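Local coordinates for protein LSM2-LSM8 complex subunit lsm8 (Schizosaccharomyces pombe, PDB 6PPN) that forms part of the nuclear LSM2-LSM8 ring, which binds U6 snRNA ending in a cyclic 2',3' phosphate and assists spliceosome assembly, at residues D5-R10 with G23-F28; Q9-I14 with A66-V71; S37-R42 with G56-R61. All coordinates share one frame; numbering follows the deposited sequence.

Contact 1 of 3, residues D5-R10 with G23-F28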
loop_
_atom_site.group_PDB
_atom_site.type_symbol
_atom_site.label_atom_id
_atom_site.label_comp_id
_atom_site.label_asym_id
_atom_site.label_seq_id
_atom_site.Cartn_x
_atom_site.Cartn_y
_atom_site.Cartn_z
ATOM N N ASP H 5 -22.263 9.752 -8.050
ATOM C CA ASP H 5 -22.644 10.172 -9.398
ATOM C C ASP H 5 -22.708 9.010 -10.373
ATOM O O ASP H 5 -23.392 9.115 -11.388
ATOM C CB ASP H 5 -21.636 11.178 -9.957
ATOM C CG ASP H 5 -21.616 12.461 -9.206
ATOM O OD1 ASP H 5 -22.505 12.669 -8.345
ATOM O OD2 ASP H 5 -20.735 13.297 -9.521
ATOM N N PHE H 6 -21.995 7.915 -10.101
ATOM C CA PHE H 6 -21.922 6.768 -11.001
ATOM C C PHE H 6 -22.868 5.628 -10.626
ATOM O O PHE H 6 -22.876 4.603 -11.321
ATOM C CB PHE H 6 -20.497 6.209 -11.039
ATOM C CG PHE H 6 -19.462 7.168 -11.546
ATOM C CD1 PHE H 6 -19.815 8.296 -12.248
ATOM C CD2 PHE H 6 -18.110 6.913 -11.324
ATOM C CE1 PHE H 6 -18.848 9.166 -12.719
ATOM C CE2 PHE H 6 -17.131 7.772 -11.798
ATOM C CZ PHE H 6 -17.507 8.920 -12.497
ATOM N N MET H 7 -23.642 5.760 -9.547
ATOM C CA MET H 7 -24.456 4.646 -9.058
ATOM C C MET H 7 -25.425 4.121 -10.121
ATOM O O MET H 7 -26.038 4.890 -10.871
ATOM C CB MET H 7 -25.244 5.080 -7.827
ATOM C CG MET H 7 -24.447 5.047 -6.547
ATOM S SD MET H 7 -23.992 3.357 -6.170
ATOM C CE MET H 7 -25.636 2.674 -6.002
ATOM N N GLU H 8 -25.567 2.791 -10.166
ATOM C CA GLU H 8 -26.501 2.092 -11.044
ATOM C C GLU H 8 -26.171 2.285 -12.516
ATOM O O GLU H 8 -27.048 2.138 -13.373
ATOM C CB GLU H 8 -27.961 2.508 -10.796
ATOM C CG GLU H 8 -28.405 2.458 -9.355
ATOM C CD GLU H 8 -28.315 1.067 -8.737
ATOM O OE1 GLU H 8 -28.381 0.051 -9.476
ATOM O OE2 GLU H 8 -28.145 1.000 -7.495
ATOM N N GLN H 9 -24.939 2.655 -12.839
ATOM C CA GLN H 9 -24.541 2.809 -14.228
ATOM C C GLN H 9 -23.329 1.935 -14.516
ATOM O O GLN H 9 -22.631 1.487 -13.597
ATOM C CB GLN H 9 -24.231 4.273 -14.556
ATOM C CG GLN H 9 -25.402 5.203 -14.280
ATOM C CD GLN H 9 -24.949 6.630 -14.057
ATOM O OE1 GLN H 9 -24.695 7.376 -15.012
ATOM N NE2 GLN H 9 -24.794 7.005 -12.782
ATOM N N ARG H 10 -23.099 1.685 -15.812
ATOM C CA ARG H 10 -21.927 0.934 -16.246
ATOM C C ARG H 10 -20.677 1.737 -15.952
ATOM O O ARG H 10 -20.613 2.938 -16.216
ATOM C CB ARG H 10 -21.980 0.601 -17.730
ATOM C CG ARG H 10 -23.114 -0.328 -18.100
ATOM C CD ARG H 10 -23.099 -1.655 -17.313
ATOM N NE ARG H 10 -22.073 -2.610 -17.743
ATOM C CZ ARG H 10 -21.998 -3.879 -17.319
ATOM N NH1 ARG H 10 -22.890 -4.359 -16.460
ATOM N NH2 ARG H 10 -21.030 -4.681 -17.757
ATOM N N GLY H 23 -18.628 -3.048 -15.039
ATOM C CA GLY H 23 -19.875 -3.583 -14.503
ATOM C C GLY H 23 -20.750 -2.469 -13.975
ATOM O O GLY H 23 -20.394 -1.296 -14.035
ATOM N N SER H 24 -21.931 -2.854 -13.483
ATOM C CA SER H 24 -22.856 -1.880 -12.918
ATOM C C SER H 24 -22.512 -1.563 -11.470
ATOM O O SER H 24 -22.356 -2.469 -10.642
ATOM C CB SER H 24 -24.275 -2.402 -13.031
ATOM O OG SER H 24 -24.520 -2.709 -14.386
ATOM N N LEU H 25 -22.383 -0.276 -11.155
ATOM C CA LEU H 25 -21.997 0.089 -9.794
ATOM C C LEU H 25 -23.225 -0.054 -8.914
ATOM O O LEU H 25 -24.215 0.668 -9.090
ATOM C CB LEU H 25 -21.425 1.501 -9.736
ATOM C CG LEU H 25 -20.911 1.977 -8.368
ATOM C CD1 LEU H 25 -19.761 1.079 -7.911
ATOM C CD2 LEU H 25 -20.426 3.411 -8.423
ATOM N N LYS H 26 -23.185 -1.012 -7.994
ATOM C CA LYS H 26 -24.302 -1.212 -7.088
ATOM C C LYS H 26 -24.039 -0.620 -5.716
ATOM O O LYS H 26 -24.980 -0.439 -4.943
ATOM C CB LYS H 26 -24.622 -2.711 -6.961
ATOM C CG LYS H 26 -24.766 -3.409 -8.307
ATOM C CD LYS H 26 -25.958 -2.929 -9.140
ATOM C CE LYS H 26 -27.291 -3.283 -8.552
ATOM N NZ LYS H 26 -28.432 -2.716 -9.380
ATOM N N GLY H 27 -22.802 -0.278 -5.395
ATOM C CA GLY H 27 -22.629 0.390 -4.122
ATOM C C GLY H 27 -21.168 0.606 -3.836
ATOM O O GLY H 27 -20.336 -0.021 -4.479
ATOM N N PHE H 28 -20.848 1.490 -2.888
ATOM C CA PHE H 28 -19.480 1.765 -2.506
ATOM C C PHE H 28 -19.484 2.235 -1.059
ATOM O O PHE H 28 -20.534 2.539 -0.487
ATOM C CB PHE H 28 -18.878 2.838 -3.410
ATOM C CG PHE H 28 -19.576 4.151 -3.312
ATOM C CD1 PHE H 28 -20.725 4.389 -4.044
ATOM C CD2 PHE H 28 -19.097 5.145 -2.478
ATOM C CE1 PHE H 28 -21.386 5.601 -3.951
ATOM C CE2 PHE H 28 -19.743 6.350 -2.369
ATOM C CZ PHE H 28 -20.902 6.594 -3.114
#

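Contact 2 of 3, residues Q9-I14 with A66-V71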
loop_
_atom_site.group_PDB
_atom_site.type_symbol
_atom_site.label_atom_id
_atom_site.label_comp_id
_atom_site.label_asym_id
_atom_site.label_seq_id
_atom_site.Cartn_x
_atom_site.Cartn_y
_atom_site.Cartn_z
ATOM N N GLN H 9 -24.939 2.655 -12.839
ATOM C CA GLN H 9 -24.541 2.809 -14.228
ATOM C C GLN H 9 -23.329 1.935 -14.516
ATOM O O GLN H 9 -22.631 1.487 -13.597
ATOM C CB GLN H 9 -24.231 4.273 -14.556
ATOM C CG GLN H 9 -25.402 5.203 -14.280
ATOM C CD GLN H 9 -24.949 6.630 -14.057
ATOM O OE1 GLN H 9 -24.695 7.376 -15.012
ATOM N NE2 GLN H 9 -24.794 7.005 -12.782
ATOM N N ARG H 10 -23.099 1.685 -15.812
ATOM C CA ARG H 10 -21.927 0.934 -16.246
ATOM C C ARG H 10 -20.677 1.737 -15.952
ATOM O O ARG H 10 -20.613 2.938 -16.216
ATOM C CB ARG H 10 -21.980 0.601 -17.730
ATOM C CG ARG H 10 -23.114 -0.328 -18.100
ATOM C CD ARG H 10 -23.099 -1.655 -17.313
ATOM N NE ARG H 10 -22.073 -2.610 -17.743
ATOM C CZ ARG H 10 -21.998 -3.879 -17.319
ATOM N NH1 ARG H 10 -22.890 -4.359 -16.460
ATOM N NH2 ARG H 10 -21.030 -4.681 -17.757
ATOM N N VAL H 11 -19.697 1.071 -15.379
ATOM C CA VAL H 11 -18.521 1.698 -14.820
ATOM C C VAL H 11 -17.334 0.818 -15.189
ATOM O O VAL H 11 -17.488 -0.385 -15.406
ATOM C CB VAL H 11 -18.755 1.825 -13.305
ATOM C CG1 VAL H 11 -17.622 1.274 -12.511
ATOM C CG2 VAL H 11 -19.162 3.255 -12.942
ATOM N N GLN H 12 -16.148 1.410 -15.290
ATOM C CA GLN H 12 -14.952 0.667 -15.675
ATOM C C GLN H 12 -13.879 0.921 -14.629
ATOM O O GLN H 12 -13.403 2.042 -14.488
ATOM C CB GLN H 12 -14.440 1.065 -17.062
ATOM C CG GLN H 12 -13.022 0.521 -17.335
ATOM C CD GLN H 12 -12.542 0.751 -18.761
ATOM O OE1 GLN H 12 -13.028 0.119 -19.701
ATOM N NE2 GLN H 12 -11.580 1.658 -18.925
ATOM N N VAL H 13 -13.470 -0.125 -13.925
ATOM C CA VAL H 13 -12.546 -0.008 -12.809
ATOM C C VAL H 13 -11.177 -0.433 -13.284
ATOM O O VAL H 13 -11.035 -1.492 -13.913
ATOM C CB VAL H 13 -12.975 -0.890 -11.624
ATOM C CG1 VAL H 13 -11.925 -0.775 -10.515
ATOM C CG2 VAL H 13 -14.365 -0.485 -11.099
ATOM N N ILE H 14 -10.172 0.383 -12.983
ATOM C CA ILE H 14 -8.775 0.017 -13.154
ATOM C C ILE H 14 -8.221 -0.239 -11.765
ATOM O O ILE H 14 -8.266 0.658 -10.907
ATOM C CB ILE H 14 -7.963 1.118 -13.839
ATOM C CG1 ILE H 14 -8.670 1.583 -15.096
ATOM C CG2 ILE H 14 -6.591 0.584 -14.173
ATOM C CD1 ILE H 14 -8.521 0.647 -16.142
ATOM N N ALA H 66 -7.712 1.800 -8.331
ATOM C CA ALA H 66 -7.022 3.005 -8.781
ATOM C C ALA H 66 -7.982 4.018 -9.376
ATOM O O ALA H 66 -7.966 5.200 -9.009
ATOM C CB ALA H 66 -5.938 2.648 -9.822
ATOM N N MET H 67 -8.818 3.593 -10.304
ATOM C CA MET H 67 -9.686 4.541 -10.993
ATOM C C MET H 67 -11.021 3.892 -11.198
ATOM O O MET H 67 -11.075 2.686 -11.426
ATOM C CB MET H 67 -9.174 4.912 -12.387
ATOM C CG MET H 67 -7.976 5.806 -12.394
ATOM S SD MET H 67 -7.445 5.859 -14.103
ATOM C CE MET H 67 -6.196 4.570 -14.105
ATOM N N VAL H 68 -12.079 4.702 -11.192
ATOM C CA VAL H 68 -13.420 4.274 -11.603
ATOM C C VAL H 68 -13.915 5.244 -12.677
ATOM O O VAL H 68 -14.132 6.425 -12.395
ATOM C CB VAL H 68 -14.406 4.234 -10.423
ATOM C CG1 VAL H 68 -15.763 3.732 -10.897
ATOM C CG2 VAL H 68 -13.866 3.354 -9.273
ATOM N N GLY H 69 -14.076 4.765 -13.902
ATOM C CA GLY H 69 -14.525 5.594 -15.010
ATOM C C GLY H 69 -15.974 5.284 -15.342
ATOM O O GLY H 69 -16.397 4.142 -15.253
ATOM N N LEU H 70 -16.733 6.304 -15.719
ATOM C CA LEU H 70 -18.108 6.113 -16.149
ATOM C C LEU H 70 -18.075 5.824 -17.643
ATOM O O LEU H 70 -17.563 6.639 -18.416
ATOM C CB LEU H 70 -18.930 7.366 -15.848
ATOM C CG LEU H 70 -20.422 7.335 -16.142
ATOM C CD1 LEU H 70 -21.119 6.415 -15.151
ATOM C CD2 LEU H 70 -20.989 8.730 -15.998
ATOM N N VAL H 71 -18.590 4.668 -18.059
ATOM C CA VAL H 71 -18.486 4.329 -19.473
ATOM C C VAL H 71 -19.610 5.044 -20.210
ATOM O O VAL H 71 -20.791 4.961 -19.839
ATOM C CB VAL H 71 -18.484 2.806 -19.717
ATOM C CG1 VAL H 71 -18.279 2.034 -18.427
ATOM C CG2 VAL H 71 -19.690 2.341 -20.440
#

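Contact 3 of 3, residues S37-R42 with G56-R61. With nucleotides of chain A.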
loop_
_atom_site.group_PDB
_atom_site.type_symbol
_atom_site.label_atom_id
_atom_site.label_comp_id
_atom_site.label_asym_id
_atom_site.label_seq_id
_atom_site.Cartn_x
_atom_site.Cartn_y
_atom_site.Cartn_z
ATOM N N SER H 37 -21.991 -5.487 -10.471
ATOM C CA SER H 37 -22.762 -6.644 -10.901
ATOM C C SER H 37 -22.760 -6.724 -12.417
ATOM O O SER H 37 -22.450 -5.746 -13.101
ATOM C CB SER H 37 -24.190 -6.590 -10.373
ATOM O OG SER H 37 -24.877 -5.496 -10.931
ATOM N N ASP H 38 -23.091 -7.904 -12.937
ATOM C CA ASP H 38 -22.959 -8.187 -14.369
ATOM C C ASP H 38 -21.599 -7.745 -14.898
ATOM O O ASP H 38 -21.473 -7.181 -15.991
ATOM C CB ASP H 38 -24.091 -7.542 -15.160
ATOM C CG ASP H 38 -25.396 -8.235 -14.942
ATOM O OD1 ASP H 38 -25.496 -9.422 -15.331
ATOM O OD2 ASP H 38 -26.301 -7.625 -14.331
ATOM N N SER H 39 -20.571 -7.993 -14.116
ATOM C CA SER H 39 -19.255 -7.485 -14.456
ATOM C C SER H 39 -18.476 -8.473 -15.320
ATOM O O SER H 39 -18.785 -9.667 -15.415
ATOM C CB SER H 39 -18.451 -7.203 -13.199
ATOM O OG SER H 39 -18.228 -8.432 -12.559
ATOM N N PHE H 40 -17.453 -7.949 -15.976
ATOM C CA PHE H 40 -16.556 -8.801 -16.747
ATOM C C PHE H 40 -15.206 -8.110 -16.798
ATOM O O PHE H 40 -15.099 -6.904 -16.574
ATOM C CB PHE H 40 -17.127 -9.106 -18.141
ATOM C CG PHE H 40 -17.408 -7.884 -18.958
ATOM C CD1 PHE H 40 -18.656 -7.286 -18.918
ATOM C CD2 PHE H 40 -16.425 -7.329 -19.767
ATOM C CE1 PHE H 40 -18.922 -6.152 -19.667
ATOM C CE2 PHE H 40 -16.687 -6.195 -20.524
ATOM C CZ PHE H 40 -17.939 -5.610 -20.478
ATOM N N GLU H 41 -14.153 -8.887 -17.018
ATOM C CA GLU H 41 -12.822 -8.314 -17.156
ATOM C C GLU H 41 -12.508 -8.208 -18.632
ATOM O O GLU H 41 -12.898 -9.077 -19.404
ATOM C CB GLU H 41 -11.753 -9.162 -16.473
ATOM C CG GLU H 41 -10.358 -8.671 -16.788
ATOM C CD GLU H 41 -9.271 -9.305 -15.940
ATOM O OE1 GLU H 41 -8.134 -8.789 -15.977
ATOM O OE2 GLU H 41 -9.549 -10.294 -15.229
ATOM N N ARG H 42 -11.795 -7.156 -19.019
ATOM C CA ARG H 42 -11.290 -7.010 -20.380
ATOM C C ARG H 42 -9.777 -7.113 -20.340
ATOM O O ARG H 42 -9.128 -6.430 -19.539
ATOM C CB ARG H 42 -11.674 -5.662 -20.995
ATOM C CG ARG H 42 -12.904 -5.658 -21.835
ATOM C CD ARG H 42 -13.284 -4.217 -22.216
ATOM N NE ARG H 42 -14.543 -4.215 -22.966
ATOM C CZ ARG H 42 -15.305 -3.146 -23.162
ATOM N NH1 ARG H 42 -14.946 -1.976 -22.666
ATOM N NH2 ARG H 42 -16.435 -3.253 -23.855
ATOM N N GLY H 56 -19.578 -11.889 -13.009
ATOM C CA GLY H 56 -20.733 -11.918 -12.126
ATOM C C GLY H 56 -20.673 -10.764 -11.145
ATOM O O GLY H 56 -20.367 -9.622 -11.511
ATOM N N VAL H 57 -20.974 -11.051 -9.872
ATOM C CA VAL H 57 -20.907 -10.042 -8.819
ATOM C C VAL H 57 -19.500 -10.017 -8.251
ATOM O O VAL H 57 -18.956 -11.060 -7.867
ATOM C CB VAL H 57 -21.931 -10.321 -7.709
ATOM C CG1 VAL H 57 -21.881 -9.205 -6.710
ATOM C CG2 VAL H 57 -23.349 -10.478 -8.279
ATOM N N TYR H 58 -18.942 -8.818 -8.156
ATOM C CA TYR H 58 -17.530 -8.572 -7.879
ATOM C C TYR H 58 -17.453 -7.547 -6.774
ATOM O O TYR H 58 -17.935 -6.430 -6.954
ATOM C CB TYR H 58 -16.827 -8.027 -9.110
ATOM C CG TYR H 58 -15.450 -8.564 -9.351
ATOM C CD1 TYR H 58 -15.239 -9.915 -9.485
ATOM C CD2 TYR H 58 -14.369 -7.704 -9.505
ATOM C CE1 TYR H 58 -13.990 -10.418 -9.742
ATOM C CE2 TYR H 58 -13.107 -8.201 -9.765
ATOM C CZ TYR H 58 -12.929 -9.558 -9.873
ATOM O OH TYR H 58 -11.679 -10.068 -10.134
ATOM N N LEU H 59 -16.944 -7.931 -5.612
ATOM C CA LEU H 59 -16.670 -6.971 -4.550
ATOM C C LEU H 59 -15.179 -6.633 -4.569
ATOM O O LEU H 59 -14.337 -7.514 -4.388
ATOM C CB LEU H 59 -17.095 -7.543 -3.197
ATOM C CG LEU H 59 -17.448 -6.557 -2.084
ATOM C CD1 LEU H 59 -18.106 -7.327 -0.992
ATOM C CD2 LEU H 59 -16.230 -5.808 -1.549
ATOM N N LEU H 60 -14.844 -5.377 -4.800
ATOM C CA LEU H 60 -13.449 -4.977 -4.937
ATOM C C LEU H 60 -13.064 -4.213 -3.679
ATOM O O LEU H 60 -13.771 -3.282 -3.277
ATOM C CB LEU H 60 -13.217 -4.071 -6.144
ATOM C CG LEU H 60 -13.285 -4.708 -7.531
ATOM C CD1 LEU H 60 -14.632 -4.429 -8.190
ATOM C CD2 LEU H 60 -12.133 -4.232 -8.401
ATOM N N ARG H 61 -11.962 -4.606 -3.054
ATOM C CA ARG H 61 -11.508 -3.899 -1.866
ATOM C C ARG H 61 -10.873 -2.588 -2.305
ATOM O O ARG H 61 -10.057 -2.581 -3.230
ATOM C CB ARG H 61 -10.522 -4.758 -1.088
ATOM C CG ARG H 61 -9.988 -4.117 0.198
ATOM C CD ARG H 61 -9.186 -5.144 1.024
ATOM N NE ARG H 61 -8.439 -4.486 2.092
ATOM C CZ ARG H 61 -8.931 -4.245 3.308
ATOM N NH1 ARG H 61 -10.173 -4.618 3.629
ATOM N NH2 ARG H 61 -8.176 -3.644 4.214
ATOM P P U A 2 -6.708 0.259 7.609
ATOM O OP1 U A 2 -5.636 1.181 8.084
ATOM O OP2 U A 2 -8.109 0.460 8.061
ATOM O "O5'" U A 2 -6.839 0.231 6.033
ATOM C "C5'" U A 2 -5.770 -0.254 5.241
ATOM C "C4'" U A 2 -6.078 -0.025 3.794
ATOM O "O4'" U A 2 -7.197 -0.875 3.424
ATOM C "C3'" U A 2 -6.502 1.402 3.449
ATOM O "O3'" U A 2 -6.189 1.618 2.085
ATOM C "C2'" U A 2 -8.008 1.307 3.544
ATOM O "O2'" U A 2 -8.690 2.328 2.853
ATOM C "C1'" U A 2 -8.237 -0.070 2.920
ATOM N N1 U A 2 -9.522 -0.686 3.252
ATOM C C2 U A 2 -10.324 -1.095 2.205
ATOM O O2 U A 2 -9.994 -0.999 1.014
ATOM N N3 U A 2 -11.519 -1.647 2.601
ATOM C C4 U A 2 -11.975 -1.826 3.899
ATOM O O4 U A 2 -13.082 -2.337 4.119
ATOM C C5 U A 2 -11.083 -1.365 4.911
ATOM C C6 U A 2 -9.919 -0.814 4.559
HETATM O O HOH W 1 -9.786 -9.644 -11.996
#

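Contact 1 of 3, residues D5-R10 with G23-F28
Met-7 curls its flexible side chain back onto strand 23-28, and SD meets the rim of the Phe-28 ring 4.0 Å from CD1. It lies close to the ring plane, a Met-aromatic contact made at the edge. The bend at chi2 (-65°) lays SD beside CA of Gly-27, whose backbone angles by themselves call for glycine, and the further bend at chi3 (-61°) brings CE to 3.4 Å from Lys-26 O. Phe-6 offers CB to Leu-25 CD2, while its ring leads off to Val-68 and Leu-70. The type II turn from Phe-6 to Gln-9 brings the chain into the first strand of the Sm fold, a strongly bent antiparallel barrel. Two backbone bonds fasten the turn to strand 23-28, Glu-8 N to Leu-25 O (2.7 Å) and Leu-25 N to Gln-9 O (3.0 Å). The Gln-9 amide braces it, NE2 donating to the carbonyls of Asp-5 and Met-7. The chains of Glu-8 and Lys-26 meet nearly perpendicular, and NZ reaches the syn lone pair of OE1 at 2.8 Å. Arg-10 lays its guanidinium over the Gly-23 backbone, with CA 3.5 Å above its plane; NH1 donates to Ser-24 OG, 3.1 Å away and 21° out of that plane.

Contact 2 of 3, residues Q9-I14 with A66-V71
Val-11 and Val-68 press together across two antiparallel strands, CG1 to CG1 at 3.5 Å, closer than two methyl groups normally settle. Here the first and last strands of the Sm fold pair to close its small barrel. The chi1 of Val-11, 129°, is close to eclipsed, which may reflect this squeeze; CG2 lies near Leu-70 CD1. Beta-branched residues suit this face, on which Val-13 and Val-68 also lie, since they are compact and favour extended backbone. With an alanine here in place of Val-11, Val-68 CG1 would probably face a gap and Leu-70 CD1 would lose its methyl neighbour. On the other face Ile-14 and Met-67 run alongside each other in the same direction, with the methionine CE 3.9 Å from Ile-14 CB. Gly-69 stands opposite Gln-12, bound by Gln-12 N to Gly-69 O (2.7 Å) and by Gly-69 N to Gln-12 O (2.9 Å). Farther out, Phe-6 packs on Val-11 and Leu-70, and Leu-34 on Val-13 and Val-68. Residues 67-70 also pair with a strand of a neighbouring subunit, whose backbone accepts a hydrogen bond from Gln-12 NE2. At the far end a classic beta bulge sets Ala-66 and Met-67 against one residue: Ile-14 O takes both Ala-66 N, at 2.9 Å, and Met-67 N, at 3.0 Å.

Contact 3 of 3, residues S37-R42 with G56-R61
Ser-39 gives both its donors to one acceptor, the carbonyl of Gly-56. The backbone N approaches Gly-56 O at 3.1 Å, tilted a little from the carbonyl plane, while OG comes in from above that plane at 2.7 Å. A chi1 of 65°, which sets OG between the backbone N and the carbonyl carbon, lets hydroxyl and amide converge on the same oxygen. A serine suits this buried place because its short hydroxyl finds an acceptor close by. The return bond of the pair, Gly-56 N to Ser-39 O, is weak at 3.4 Å. Gly-56 itself has a positive phi, 73°, which favours glycine where the chain is about to turn a corner at Val-57. Next along, Tyr-58 sets its CB 3.7 Å from Ser-39 OG, and its ring carries OH to the neighbourhood of Glu-41. There a water lies 2.7 Å from Tyr-58 OH and gives a weak, longer bond to Glu-41 OE2, joining the two side chains indirectly. The Tyr-58 ring stacks on an aromatic side chain of a neighbouring subunit, with which residues 57-60 form an antiparallel ladder. At the corner before Ser-39, Asp-38 O accepts a hydrogen bond from Arg-10 NH2.

Beyond this pairing, Arg-61 runs out extended to the RNA and lays its guanidinium over the base of U2 of chain A, whose N1 sits 3.4 Å from the guanidinium plane. NH2 also comes within 3.0 Å of the ribose O4' of U2. Glu-63 OE1 forms a salt bridge with Arg-61 NE and probably steadies the flat group for this stacking. A strand that pairs between subunits, followed by a loop arginine stacked on a base, is characteristic of the Sm2 motif of Sm and LSm proteins.

The three contacts belong to one curled sheet, with contacts 1 and 2 centred about 9 Å apart and contact 3 about 11 Å from either. Arg-10, shared by the first two, reaches the third through NH2, 3.1 Å from Asp-38 O. Backbone pairing continues between them: Val-11 N lies 2.8 Å from Gly-23 O, and Ser-24 N 3.0 Å from Ser-37 O. Inside the barrel, Val-13 CG1 of contact 2 packs 4.1 Å from Leu-60 CD2 of contact 3. Contacts 2 and 3 each also offer a strand to a neighbouring subunit. Only contact 3 touches the RNA; the nearest atoms of contacts 1 and 2 remain about 8 Å from it.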